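Local coordinates for extracellular solute-binding protein (Bordetella parapertussis, PDB 3PU5), which probably captures a small solute, perhaps a polyamine, outside the cytoplasmic membrane as the binding component of a transport system, at residues Val40-Leu52 / Tyr60-Leu73. Sequence-based numbering, arbitrary orientation.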
ATOM      1  N   VAL A  40      12.671  -0.265 -15.456  1.00 10.64           N
ATOM      2  CA  VAL A  40      11.809  -0.195 -16.631  1.00 11.91           C
ATOM      3  C   VAL A  40      10.418   0.337 -16.279  1.00 13.59           C
ATOM      4  O   VAL A  40       9.612  -0.382 -15.683  1.00 12.41           O
ATOM      5  CB  VAL A  40      11.663  -1.588 -17.266  1.00 12.30           C
ATOM      6  CG1 VAL A  40      10.922  -1.489 -18.584  1.00 14.50           C
ATOM      7  CG2 VAL A  40      13.037  -2.239 -17.463  1.00 10.67           C
ATOM      8  N   PRO A  41      10.127   1.599 -16.645  1.00 14.06           N
ATOM      9  CA  PRO A  41       8.811   2.184 -16.344  1.00 14.54           C
ATOM     10  C   PRO A  41       7.655   1.481 -17.064  1.00 14.60           C
ATOM     11  O   PRO A  41       7.816   1.022 -18.192  1.00 13.93           O
ATOM     12  CB  PRO A  41       8.931   3.630 -16.849  1.00 14.69           C
ATOM     13  CG  PRO A  41      10.392   3.878 -17.026  1.00 17.86           C
ATOM     14  CD  PRO A  41      11.012   2.549 -17.340  1.00 15.37           C
ATOM     15  N   GLY A  42       6.494   1.418 -16.419  1.00 13.53           N
ATOM     16  CA  GLY A  42       5.335   0.788 -17.021  1.00 13.58           C
ATOM     17  C   GLY A  42       4.191   0.627 -16.035  1.00 15.98           C
ATOM     18  O   GLY A  42       4.370   0.832 -14.829  1.00 13.46           O
ATOM     19  N   THR A  43       3.015   0.269 -16.550  1.00 13.94           N
ATOM     20  CA  THR A  43       1.857  -0.007 -15.705  1.00 14.31           C
ATOM     21  C   THR A  43       1.909  -1.430 -15.181  1.00 13.52           C
ATOM     22  O   THR A  43       2.549  -2.303 -15.773  1.00 12.45           O
ATOM     23  CB  THR A  43       0.530   0.132 -16.473  1.00 15.36           C
ATOM     24  OG1 THR A  43       0.491  -0.832 -17.535  1.00 13.88           O
ATOM     25  CG2 THR A  43       0.362   1.538 -17.033  1.00 15.58           C
ATOM     26  N   ASN A  44       1.212  -1.659 -14.077  1.00 13.48           N
ATOM     27  CA  ASN A  44       1.154  -2.979 -13.473  1.00 14.89           C
ATOM     28  C   ASN A  44       0.690  -4.055 -14.450  1.00 13.47           C
ATOM     29  O   ASN A  44       1.348  -5.076 -14.591  1.00 13.67           O
ATOM     30  CB  ASN A  44       0.285  -2.955 -12.209  1.00 14.44           C
ATOM     31  CG  ASN A  44       0.814  -1.993 -11.153  1.00 19.05           C
ATOM     32  OD1 ASN A  44       1.998  -1.652 -11.146  1.00 15.61           O
ATOM     33  ND2 ASN A  44      -0.070  -1.545 -10.255  1.00 21.16           N
ATOM     34  N   PRO A  45      -0.451  -3.828 -15.136  1.00 15.92           N
ATOM     35  CA  PRO A  45      -0.994  -4.806 -16.090  1.00 14.72           C
ATOM     36  C   PRO A  45      -0.071  -5.090 -17.269  1.00 14.24           C
ATOM     37  O   PRO A  45      -0.013  -6.229 -17.716  1.00 12.94           O
ATOM     38  CB  PRO A  45      -2.258  -4.129 -16.616  1.00 15.17           C
ATOM     39  CG  PRO A  45      -2.606  -3.108 -15.621  1.00 18.17           C
ATOM     40  CD  PRO A  45      -1.362  -2.691 -14.927  1.00 14.81           C
ATOM     41  N   ALA A  46       0.616  -4.064 -17.773  1.00 14.16           N
ATOM     42  CA  ALA A  46       1.521  -4.223 -18.911  1.00 15.31           C
ATOM     43  C   ALA A  46       2.758  -5.034 -18.528  1.00 14.95           C
ATOM     44  O   ALA A  46       3.168  -5.943 -19.252  1.00 14.24           O
ATOM     45  CB  ALA A  46       1.930  -2.865 -19.470  1.00 14.72           C
ATOM     46  N   HIS A  47       3.357  -4.693 -17.392  1.00 12.58           N
ATOM     47  CA  HIS A  47       4.500  -5.451 -16.893  1.00 13.73           C
ATOM     48  C   HIS A  47       4.142  -6.926 -16.692  1.00 13.98           C
ATOM     49  O   HIS A  47       4.852  -7.808 -17.156  1.00 12.83           O
ATOM     50  CB  HIS A  47       5.012  -4.861 -15.580  1.00 12.58           C
ATOM     51  CG  HIS A  47       5.936  -3.697 -15.761  1.00 13.14           C
ATOM     52  ND1 HIS A  47       5.956  -2.617 -14.902  1.00 13.44           N
ATOM     53  CD2 HIS A  47       6.875  -3.445 -16.705  1.00 10.95           C
ATOM     54  CE1 HIS A  47       6.876  -1.755 -15.302  1.00 11.20           C
ATOM     55  NE2 HIS A  47       7.449  -2.236 -16.393  1.00 12.23           N
ATOM     56  N   ALA A  48       3.033  -7.182 -16.001  1.00 13.96           N
ATOM     57  CA  ALA A  48       2.607  -8.553 -15.734  1.00 13.06           C
ATOM     58  C   ALA A  48       2.352  -9.321 -17.023  1.00 13.90           C
ATOM     59  O   ALA A  48       2.815 -10.446 -17.170  1.00 16.18           O
ATOM     60  CB  ALA A  48       1.379  -8.579 -14.858  1.00 13.35           C
ATOM     61  N   LEU A  49       1.619  -8.728 -17.961  1.00 16.19           N
ATOM     62  CA  LEU A  49       1.339  -9.437 -19.216  1.00 18.03           C
ATOM     63  C   LEU A  49       2.634  -9.737 -19.976  1.00 17.64           C
ATOM     64  O   LEU A  49       2.808 -10.821 -20.549  1.00 16.98           O
ATOM     65  CB  LEU A  49       0.357  -8.662 -20.106  1.00 19.12           C
ATOM     66  CG  LEU A  49      -0.001  -9.417 -21.399  1.00 20.69           C
ATOM     67  CD1 LEU A  49      -0.633 -10.768 -21.079  1.00 17.83           C
ATOM     68  CD2 LEU A  49      -0.923  -8.603 -22.301  1.00 24.97           C
ATOM     69  N   LYS A  50       3.552  -8.779 -19.968  1.00 15.38           N
ATOM     70  CA  LYS A  50       4.821  -8.976 -20.655  1.00 19.01           C
ATOM     71  C   LYS A  50       5.579 -10.152 -20.061  1.00 18.49           C
ATOM     72  O   LYS A  50       6.123 -10.973 -20.790  1.00 17.33           O
ATOM     73  CB  LYS A  50       5.680  -7.720 -20.610  1.00 17.53           C
ATOM     74  CG  LYS A  50       6.968  -7.855 -21.400  1.00 23.06           C
ATOM     75  CD  LYS A  50       7.419  -6.498 -21.907  1.00 26.45           C
ATOM     76  CE  LYS A  50       8.729  -6.582 -22.671  1.00 24.29           C
ATOM     77  NZ  LYS A  50       9.117  -5.215 -23.096  1.00 26.49           N
ATOM     78  N   ILE A  51       5.599 -10.237 -18.733  1.00 16.62           N
ATOM     79  CA  ILE A  51       6.251 -11.358 -18.067  1.00 17.53           C
ATOM     80  C   ILE A  51       5.487 -12.652 -18.315  1.00 16.59           C
ATOM     81  O   ILE A  51       6.081 -13.696 -18.558  1.00 16.09           O
ATOM     82  CB  ILE A  51       6.382 -11.137 -16.553  1.00 16.40           C
ATOM     83  CG1 ILE A  51       7.383 -10.013 -16.258  1.00 14.57           C
ATOM     84  CG2 ILE A  51       6.819 -12.430 -15.882  1.00 14.36           C
ATOM     85  CD1 ILE A  51       7.201  -9.390 -14.877  1.00 14.24           C
ATOM     86  N   LEU A  52       4.164 -12.573 -18.251  1.00 17.88           N
ATOM     87  CA  LEU A  52       3.317 -13.715 -18.562  1.00 20.74           C
ATOM     88  C   LEU A  52       3.606 -14.269 -19.954  1.00 21.41           C
ATOM     89  O   LEU A  52       3.730 -15.483 -20.144  1.00 19.63           O
ATOM     90  CB  LEU A  52       1.850 -13.295 -18.498  1.00 19.92           C
ATOM     91  CG  LEU A  52       1.057 -13.837 -17.321  1.00 27.26           C
ATOM     92  CD1 LEU A  52      -0.174 -12.966 -17.074  1.00 27.49           C
ATOM     93  CD2 LEU A  52       0.677 -15.286 -17.605  1.00 25.64           C
ATOM     94  N   TYR A  60      12.725  -9.195 -18.038  1.00 20.69           N
ATOM     95  CA  TYR A  60      12.976  -8.647 -16.713  1.00 17.76           C
ATOM     96  C   TYR A  60      13.455  -9.704 -15.725  1.00 14.89           C
ATOM     97  O   TYR A  60      13.049 -10.867 -15.789  1.00 15.30           O
ATOM     98  CB  TYR A  60      11.727  -7.940 -16.165  1.00 17.69           C
ATOM     99  CG  TYR A  60      11.071  -7.007 -17.159  1.00 19.54           C
ATOM    100  CD1 TYR A  60      11.837  -6.205 -18.001  1.00 21.35           C
ATOM    101  CD2 TYR A  60       9.690  -6.936 -17.265  1.00 19.64           C
ATOM    102  CE1 TYR A  60      11.244  -5.356 -18.925  1.00 24.05           C
ATOM    103  CE2 TYR A  60       9.084  -6.083 -18.182  1.00 22.64           C
ATOM    104  CZ  TYR A  60       9.866  -5.298 -19.010  1.00 21.70           C
ATOM    105  OH  TYR A  60       9.270  -4.450 -19.930  1.00 26.08           O
ATOM    106  N   ASP A  61      14.310  -9.279 -14.801  1.00 13.60           N
ATOM    107  CA  ASP A  61      14.860 -10.159 -13.770  1.00 13.58           C
ATOM    108  C   ASP A  61      14.127 -10.025 -12.430  1.00 12.97           C
ATOM    109  O   ASP A  61      14.047 -10.980 -11.648  1.00 11.03           O
ATOM    110  CB  ASP A  61      16.341  -9.847 -13.582  1.00 11.43           C
ATOM    111  CG  ASP A  61      17.104  -9.915 -14.887  1.00 14.69           C
ATOM    112  OD1 ASP A  61      17.510  -8.850 -15.403  1.00 11.90           O
ATOM    113  OD2 ASP A  61      17.254 -11.036 -15.407  1.00 13.34           O
ATOM    114  N   VAL A  62      13.613  -8.830 -12.162  1.00 11.95           N
ATOM    115  CA  VAL A  62      12.897  -8.570 -10.915  1.00 10.82           C
ATOM    116  C   VAL A  62      11.538  -7.970 -11.225  1.00  9.95           C
ATOM    117  O   VAL A  62      11.436  -6.950 -11.912  1.00 10.72           O
ATOM    118  CB  VAL A  62      13.687  -7.642  -9.964  1.00  9.10           C
ATOM    119  CG1 VAL A  62      12.836  -7.276  -8.727  1.00  9.03           C
ATOM    120  CG2 VAL A  62      14.985  -8.315  -9.531  1.00  8.73           C
ATOM    121  N   ALA A  63      10.496  -8.637 -10.744  1.00 10.26           N
ATOM    122  CA  ALA A  63       9.139  -8.156 -10.908  1.00  9.41           C
ATOM    123  C   ALA A  63       8.815  -7.301  -9.709  1.00 11.11           C
ATOM    124  O   ALA A  63       8.840  -7.781  -8.580  1.00 10.22           O
ATOM    125  CB  ALA A  63       8.169  -9.318 -11.007  1.00  8.44           C
ATOM    126  N   ALA A  64       8.529  -6.028  -9.949  1.00  9.32           N
ATOM    127  CA  ALA A  64       8.232  -5.121  -8.858  1.00 11.15           C
ATOM    128  C   ALA A  64       7.070  -4.231  -9.252  1.00 12.38           C
ATOM    129  O   ALA A  64       7.248  -3.257  -9.993  1.00 18.07           O
ATOM    130  CB  ALA A  64       9.470  -4.284  -8.517  1.00  9.19           C
ATOM    131  N   PHE A  65       5.876  -4.580  -8.788  1.00 10.99           N
ATOM    132  CA  PHE A  65       4.676  -3.806  -9.086  1.00 13.02           C
ATOM    133  C   PHE A  65       3.471  -4.231  -8.238  1.00 14.00           C
ATOM    134  O   PHE A  65       3.606  -5.022  -7.312  1.00 11.34           O
ATOM    135  CB  PHE A  65       4.332  -3.841 -10.586  1.00 13.32           C
ATOM    136  CG  PHE A  65       4.260  -5.224 -11.168  1.00 12.03           C
ATOM    137  CD1 PHE A  65       3.136  -6.018 -10.978  1.00 12.78           C
ATOM    138  CD2 PHE A  65       5.308  -5.723 -11.929  1.00 12.30           C
ATOM    139  CE1 PHE A  65       3.070  -7.304 -11.522  1.00 13.29           C
ATOM    140  CE2 PHE A  65       5.247  -7.004 -12.479  1.00 12.60           C
ATOM    141  CZ  PHE A  65       4.127  -7.794 -12.272  1.00 12.12           C
ATOM    142  N   GLY A  66       2.298  -3.699  -8.578  1.00 14.60           N
ATOM    143  CA  GLY A  66       1.089  -3.880  -7.789  1.00 13.55           C
ATOM    144  C   GLY A  66       0.647  -5.304  -7.509  1.00 14.65           C
ATOM    145  O   GLY A  66       0.890  -6.211  -8.300  1.00 12.94           O
ATOM    146  N   GLY A  67      -0.045  -5.475  -6.385  1.00 14.56           N
ATOM    147  CA  GLY A  67      -0.466  -6.778  -5.909  1.00 17.65           C
ATOM    148  C   GLY A  67      -1.428  -7.538  -6.805  1.00 17.29           C
ATOM    149  O   GLY A  67      -1.260  -8.746  -7.002  1.00 16.81           O
ATOM    150  N   ASN A  68      -2.435  -6.851  -7.338  1.00 16.07           N
ATOM    151  CA  ASN A  68      -3.418  -7.494  -8.220  1.00 17.34           C
ATOM    152  C   ASN A  68      -2.779  -8.226  -9.394  1.00 19.04           C
ATOM    153  O   ASN A  68      -3.041  -9.409  -9.643  1.00 17.62           O
ATOM    154  CB  ASN A  68      -4.383  -6.457  -8.775  1.00 22.68           C
ATOM    155  CG  ASN A  68      -5.333  -5.938  -7.733  1.00 32.49           C
ATOM    156  OD1 ASN A  68      -5.877  -6.711  -6.937  1.00 30.16           O
ATOM    157  ND2 ASN A  68      -5.547  -4.620  -7.728  1.00 33.81           N
ATOM    158  N   ASP A  69      -1.937  -7.504 -10.123  1.00 14.94           N
ATOM    159  CA  ASP A  69      -1.286  -8.073 -11.289  1.00 15.95           C
ATOM    160  C   ASP A  69      -0.189  -9.052 -10.902  1.00 15.75           C
ATOM    161  O   ASP A  69       0.014 -10.057 -11.591  1.00 15.86           O
ATOM    162  CB  ASP A  69      -0.769  -6.962 -12.191  1.00 15.36           C
ATOM    163  CG  ASP A  69      -1.895  -6.209 -12.845  1.00 18.21           C
ATOM    164  OD1 ASP A  69      -2.559  -6.801 -13.726  1.00 17.09           O
ATOM    165  OD2 ASP A  69      -2.141  -5.050 -12.449  1.00 17.94           O
HETATM  166  N   MSE A  70       0.493  -8.785  -9.787  1.00 12.93           N
HETATM  167  CA  MSE A  70       1.483  -9.736  -9.289  1.00 13.09           C
HETATM  168  C   MSE A  70       0.824 -11.068  -8.968  1.00 13.16           C
HETATM  169  O   MSE A  70       1.422 -12.131  -9.162  1.00 12.15           O
HETATM  170  CB  MSE A  70       2.223  -9.213  -8.054  1.00 12.35           C
HETATM  171  CG  MSE A  70       3.398 -10.106  -7.634  1.00 11.01           C
HETATM  172 SE   MSE A  70       4.853 -10.045  -8.959  1.00 24.93          SE
HETATM  173  CE  MSE A  70       5.346  -8.155  -8.741  1.00 11.03           C
ATOM    174  N   TYR A  71      -0.406 -11.016  -8.468  1.00 14.32           N
ATOM    175  CA  TYR A  71      -1.119 -12.245  -8.159  1.00 16.08           C
ATOM    176  C   TYR A  71      -1.327 -13.063  -9.433  1.00 15.79           C
ATOM    177  O   TYR A  71      -1.433 -14.275  -9.379  1.00 18.04           O
ATOM    178  CB  TYR A  71      -2.453 -11.959  -7.467  1.00 18.83           C
ATOM    179  CG  TYR A  71      -2.919 -13.105  -6.590  1.00 20.04           C
ATOM    180  CD1 TYR A  71      -3.914 -13.982  -7.020  1.00 24.57           C
ATOM    181  CD2 TYR A  71      -2.351 -13.320  -5.339  1.00 21.60           C
ATOM    182  CE1 TYR A  71      -4.337 -15.038  -6.221  1.00 20.41           C
ATOM    183  CE2 TYR A  71      -2.764 -14.369  -4.534  1.00 27.09           C
ATOM    184  CZ  TYR A  71      -3.758 -15.226  -4.982  1.00 29.82           C
ATOM    185  OH  TYR A  71      -4.170 -16.275  -4.182  1.00 36.44           O
ATOM    186  N   ARG A  72      -1.363 -12.396 -10.584  1.00 16.90           N
ATOM    187  CA  ARG A  72      -1.466 -13.105 -11.861  1.00 18.77           C
ATOM    188  C   ARG A  72      -0.242 -13.997 -12.083  1.00 17.10           C
ATOM    189  O   ARG A  72      -0.360 -15.150 -12.514  1.00 17.61           O
ATOM    190  CB  ARG A  72      -1.602 -12.113 -13.027  1.00 20.12           C
ATOM    191  CG  ARG A  72      -2.868 -11.283 -13.005  1.00 20.01           C
ATOM    192  CD  ARG A  72      -2.763 -10.094 -13.960  1.00 22.34           C
ATOM    193  NE  ARG A  72      -2.727 -10.506 -15.360  1.00 21.85           N
ATOM    194  CZ  ARG A  72      -2.546  -9.672 -16.379  1.00 25.90           C
ATOM    195  NH1 ARG A  72      -2.379  -8.374 -16.155  1.00 23.21           N
ATOM    196  NH2 ARG A  72      -2.534 -10.132 -17.627  1.00 25.20           N
ATOM    197  N   LEU A  73       0.930 -13.445 -11.795  1.00 14.02           N
ATOM    198  CA  LEU A  73       2.186 -14.142 -12.002  1.00 15.14           C
ATOM    199  C   LEU A  73       2.356 -15.264 -10.994  1.00 14.64           C
ATOM    200  O   LEU A  73       2.989 -16.277 -11.277  1.00 16.42           O
ATOM    201  CB  LEU A  73       3.348 -13.166 -11.876  1.00 14.21           C
ATOM    202  CG  LEU A  73       3.421 -12.179 -13.023  1.00 15.27           C
ATOM    203  CD1 LEU A  73       4.801 -11.548 -13.055  1.00 14.36           C
ATOM    204  CD2 LEU A  73       3.137 -12.925 -14.303  1.00 16.46           C
TER
HETATM  205  O   HOH W   1      -1.715  -4.356  -9.894  1.00 16.32           O
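Asn44 and Pro45 meet Phe65 and Asp69 where helices 44-52 and 67-73 start side by side, almost parallel at 8° with axes 8.8 Å apart, while strand 62-65 runs roughly antiparallel to the first helix. Phe65 CG stands between backbone N and carbonyl carbon (chi1 52°), which turns the ring against helix 44-52: CZ lies 3.9 Å from Ala48 CB, Ile51 CD1 lies at the edge, Asn44 O sits over one face near the rim, and the selenomethionine Met70 puts CE over the centre of the other. The Asn44 amide runs alongside Phe65 in the opposite direction, and its OD1, against Phe65 CB, takes a straight but weak bond from N of Gly66 (3.3 Å, 172°), at the N-cap position of helix 67-73. A water joins Asn44 ND2, weakly, to Asp69 N and OD2. Arg72 bends at chi3 to lay its guanidinium against Ala48, Leu49, Leu52 and Pro45 as a knob in a hole; its NH1 makes a salt bridge to Asp69 OD1 (2.9 Å), near the guanidinium plane but on the carboxylate's anti side. Ile51 CG2 packs on Leu73 CD1 at 3.6 Å. On another flank of helix 44-52, Tyr60 packs among Val40, His47, Ile51 and the extended Lys50, whose NZ bonds weakly to Tyr60 OH. Parallel strands 36-41 and 62-65, joined through helix 44-53, make a beta-alpha-beta crossover over strand 7-12, as in alpha/beta lobes of periplasmic binding proteins.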